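Local coordinates for protein gamma-glutamyltranspeptidase (Streptomyces lincolnensis, PDB 6J3A) that probably cleaves or transfers gamma-glutamyl or related amide-linked groups, as an LmbA-like member of the Ntn-hydrolase gamma-glutamyltranspeptidase family, at residues A[346-351]-A[574-579]. Numbering follows the deposited sequence.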
ATOM      1  N   ASP A 346      -5.366  27.372 -31.805  1.00 45.00           N
ATOM      2  CA  ASP A 346      -3.930  27.237 -31.546  1.00 46.18           C
ATOM      3  C   ASP A 346      -3.516  27.886 -30.230  1.00 45.41           C
ATOM      4  O   ASP A 346      -2.618  27.385 -29.547  1.00 44.01           O
ATOM      5  CB  ASP A 346      -3.120  27.854 -32.689  1.00 48.49           C
ATOM      6  CG  ASP A 346      -3.227  27.063 -33.990  1.00 51.54           C
ATOM      7  OD1 ASP A 346      -3.861  25.979 -34.019  1.00 50.52           O
ATOM      8  OD2 ASP A 346      -2.669  27.543 -35.002  1.00 55.17           O
ATOM      9  N   LYS A 347      -4.175  28.997 -29.897  1.00 45.83           N
ATOM     10  CA  LYS A 347      -3.917  29.760 -28.672  1.00 45.28           C
ATOM     11  C   LYS A 347      -4.877  29.407 -27.530  1.00 43.18           C
ATOM     12  O   LYS A 347      -5.965  28.850 -27.731  1.00 41.16           O
ATOM     13  CB  LYS A 347      -3.957  31.273 -28.951  1.00 47.69           C
ATOM     14  CG  LYS A 347      -2.588  31.939 -29.035  1.00 50.52           C
ATOM     15  CD  LYS A 347      -1.661  31.325 -30.085  1.00 52.26           C
ATOM     16  CE  LYS A 347      -0.430  32.196 -30.361  1.00 54.09           C
ATOM     17  NZ  LYS A 347       0.243  32.745 -29.142  1.00 55.99           N
ATOM     18  N   ALA A 348      -4.442  29.748 -26.326  1.00 41.23           N
ATOM     19  CA  ALA A 348      -5.173  29.428 -25.114  1.00 39.59           C
ATOM     20  C   ALA A 348      -6.258  30.473 -24.919  1.00 38.38           C
ATOM     21  O   ALA A 348      -5.983  31.675 -24.989  1.00 38.86           O
ATOM     22  CB  ALA A 348      -4.229  29.417 -23.923  1.00 39.06           C
ATOM     23  N   SER A 349      -7.482  30.008 -24.697  1.00 36.18           N
ATOM     24  CA  SER A 349      -8.610  30.871 -24.385  1.00 36.14           C
ATOM     25  C   SER A 349      -8.513  31.389 -22.936  1.00 37.04           C
ATOM     26  O   SER A 349      -8.193  30.636 -22.022  1.00 36.53           O
ATOM     27  CB  SER A 349      -9.924  30.105 -24.590  1.00 36.01           C
ATOM     28  OG  SER A 349     -11.060  30.935 -24.378  1.00 36.19           O
ATOM     29  N   HIS A 350      -8.777  32.683 -22.754  1.00 37.86           N
ATOM     30  CA  HIS A 350      -8.908  33.318 -21.434  1.00 38.60           C
ATOM     31  C   HIS A 350     -10.371  33.688 -21.148  1.00 39.63           C
ATOM     32  O   HIS A 350     -10.667  34.399 -20.186  1.00 40.14           O
ATOM     33  CB  HIS A 350      -8.045  34.580 -21.389  1.00 38.43           C
ATOM     34  CG  HIS A 350      -6.579  34.303 -21.337  1.00 39.70           C
ATOM     35  ND1 HIS A 350      -5.742  34.904 -20.420  1.00 40.41           N
ATOM     36  CD2 HIS A 350      -5.798  33.482 -22.079  1.00 41.20           C
ATOM     37  CE1 HIS A 350      -4.507  34.474 -20.608  1.00 41.03           C
ATOM     38  NE2 HIS A 350      -4.513  33.609 -21.607  1.00 41.31           N
ATOM     39  N   GLU A 351     -11.273  33.176 -21.983  1.00 41.34           N
ATOM     40  CA  GLU A 351     -12.666  33.592 -22.035  1.00 42.22           C
ATOM     41  C   GLU A 351     -13.541  32.419 -21.616  1.00 41.78           C
ATOM     42  O   GLU A 351     -13.225  31.254 -21.903  1.00 41.27           O
ATOM     43  CB  GLU A 351     -13.025  34.023 -23.464  1.00 44.37           C
ATOM     44  CG  GLU A 351     -12.644  35.457 -23.834  1.00 47.06           C
ATOM     45  CD  GLU A 351     -11.142  35.682 -23.963  1.00 49.57           C
ATOM     46  OE1 GLU A 351     -10.488  34.975 -24.762  1.00 52.68           O
ATOM     47  OE2 GLU A 351     -10.609  36.577 -23.269  1.00 52.70           O
ATOM     48  N   ARG A 574       1.783  29.210 -26.275  1.00 48.34           N
ATOM     49  CA  ARG A 574       0.397  29.208 -26.745  1.00 47.62           C
ATOM     50  C   ARG A 574      -0.562  30.038 -25.873  1.00 46.82           C
ATOM     51  O   ARG A 574      -1.783  29.890 -25.970  1.00 48.47           O
ATOM     52  CB  ARG A 574      -0.084  27.758 -26.864  1.00 48.18           C
ATOM     53  CG  ARG A 574       0.766  26.947 -27.830  1.00 49.49           C
ATOM     54  CD  ARG A 574       0.526  25.451 -27.750  1.00 51.25           C
ATOM     55  NE  ARG A 574      -0.394  25.007 -28.797  1.00 54.90           N
ATOM     56  CZ  ARG A 574      -0.347  23.834 -29.434  1.00 56.44           C
ATOM     57  NH1 ARG A 574       0.584  22.920 -29.153  1.00 57.41           N
ATOM     58  NH2 ARG A 574      -1.249  23.569 -30.379  1.00 57.04           N
ATOM     59  N   GLY A 575      -0.006  30.907 -25.031  1.00 46.20           N
ATOM     60  CA  GLY A 575      -0.767  31.919 -24.301  1.00 44.51           C
ATOM     61  C   GLY A 575      -1.381  31.480 -22.991  1.00 43.50           C
ATOM     62  O   GLY A 575      -2.201  32.205 -22.424  1.00 44.59           O
ATOM     63  N   HIS A 576      -1.003  30.303 -22.502  1.00 43.01           N
ATOM     64  CA  HIS A 576      -1.426  29.859 -21.175  1.00 42.40           C
ATOM     65  C   HIS A 576      -0.686  30.638 -20.101  1.00 43.18           C
ATOM     66  O   HIS A 576       0.496  30.945 -20.258  1.00 43.17           O
ATOM     67  CB  HIS A 576      -1.130  28.378 -20.978  1.00 41.00           C
ATOM     68  CG  HIS A 576      -1.941  27.478 -21.856  1.00 40.17           C
ATOM     69  ND1 HIS A 576      -3.156  26.960 -21.463  1.00 38.70           N
ATOM     70  CD2 HIS A 576      -1.712  26.995 -23.101  1.00 38.82           C
ATOM     71  CE1 HIS A 576      -3.643  26.206 -22.430  1.00 38.01           C
ATOM     72  NE2 HIS A 576      -2.788  26.212 -23.437  1.00 37.38           N
ATOM     73  N   GLU A 577      -1.396  30.966 -19.026  1.00 43.97           N
ATOM     74  CA  GLU A 577      -0.770  31.455 -17.800  1.00 45.27           C
ATOM     75  C   GLU A 577      -0.482  30.252 -16.885  1.00 44.14           C
ATOM     76  O   GLU A 577      -1.337  29.802 -16.118  1.00 43.63           O
ATOM     77  CB  GLU A 577      -1.653  32.506 -17.118  1.00 46.91           C
ATOM     78  CG  GLU A 577      -1.882  33.766 -17.963  1.00 48.83           C
ATOM     79  CD  GLU A 577      -0.603  34.522 -18.326  1.00 49.46           C
ATOM     80  OE1 GLU A 577      -0.551  35.104 -19.436  1.00 48.10           O
ATOM     81  OE2 GLU A 577       0.350  34.531 -17.510  1.00 49.37           O
ATOM     82  N   VAL A 578       0.742  29.743 -16.994  1.00 42.38           N
ATOM     83  CA  VAL A 578       1.144  28.487 -16.370  1.00 41.83           C
ATOM     84  C   VAL A 578       1.770  28.689 -14.994  1.00 40.72           C
ATOM     85  O   VAL A 578       2.809  29.341 -14.863  1.00 39.31           O
ATOM     86  CB  VAL A 578       2.169  27.746 -17.253  1.00 43.15           C
ATOM     87  CG1 VAL A 578       2.663  26.462 -16.590  1.00 42.90           C
ATOM     88  CG2 VAL A 578       1.563  27.427 -18.611  1.00 44.01           C
ATOM     89  N   THR A 579       1.143  28.096 -13.983  1.00 40.62           N
ATOM     90  CA  THR A 579       1.731  27.994 -12.649  1.00 41.24           C
ATOM     91  C   THR A 579       2.321  26.579 -12.500  1.00 40.15           C
ATOM     92  O   THR A 579       1.629  25.583 -12.731  1.00 39.38           O
ATOM     93  CB  THR A 579       0.688  28.276 -11.542  1.00 42.19           C
ATOM     94  OG1 THR A 579      -0.044  29.468 -11.849  1.00 40.02           O
ATOM     95  CG2 THR A 579       1.361  28.479 -10.209  1.00 44.20           C
TER
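H350 sets CG beside its own backbone N (chi1 -72°) and thereby brings its imidazole to the carbonyl of G575, while R574, with CG likewise beside its N, bends at chi3 to bring NE to the carbonyl O of D346, which lies at the edge of the guanidinium. The segment 574-579 begins in a Schellman motif that ends helix 565-573, with G575, at positive phi, as its C-prime residue, H576 N returning to L571 O and G575 N to R572 O. The loop 346-351 donates to the carbonyls of R574 and G575, just past this helix end. A348 N donates to R574 O at 2.7 Å, lying almost in line with the C=O although the hydrogen bond is bent at the hydrogen, and K347 CA adds a C-H...O contact to that same oxygen. Two residues on from A348, H350 NE2 donates to G575 O at 2.8 Å in a nearly straight bond (174°), with the oxygen lying in the ring plane; E577 CG passes close to CE1. An alanine in place of H350 would probably leave G575 O without this donor and E577 CG without the ring beside it. At the other end, R574 NE points to D346 O at 3.3 Å, straight but weak; the stronger partner of this guanidinium is D300, in a salt bridge through NH1. The contact sits at the surface, joining the loop after helix 334-341 to the turn between helix 565-573 and strand 577-581. Helix 299-319 backs both pieces: its E307 takes the N-H of S349, and H303 ND1 is hydrogen-bonded to H576 NE2. That buried imidazole presents one face to the loop, where A348 CB sits 3.4 Å from the H576 ring centroid in a CH-pi contact, only 3° off the normal.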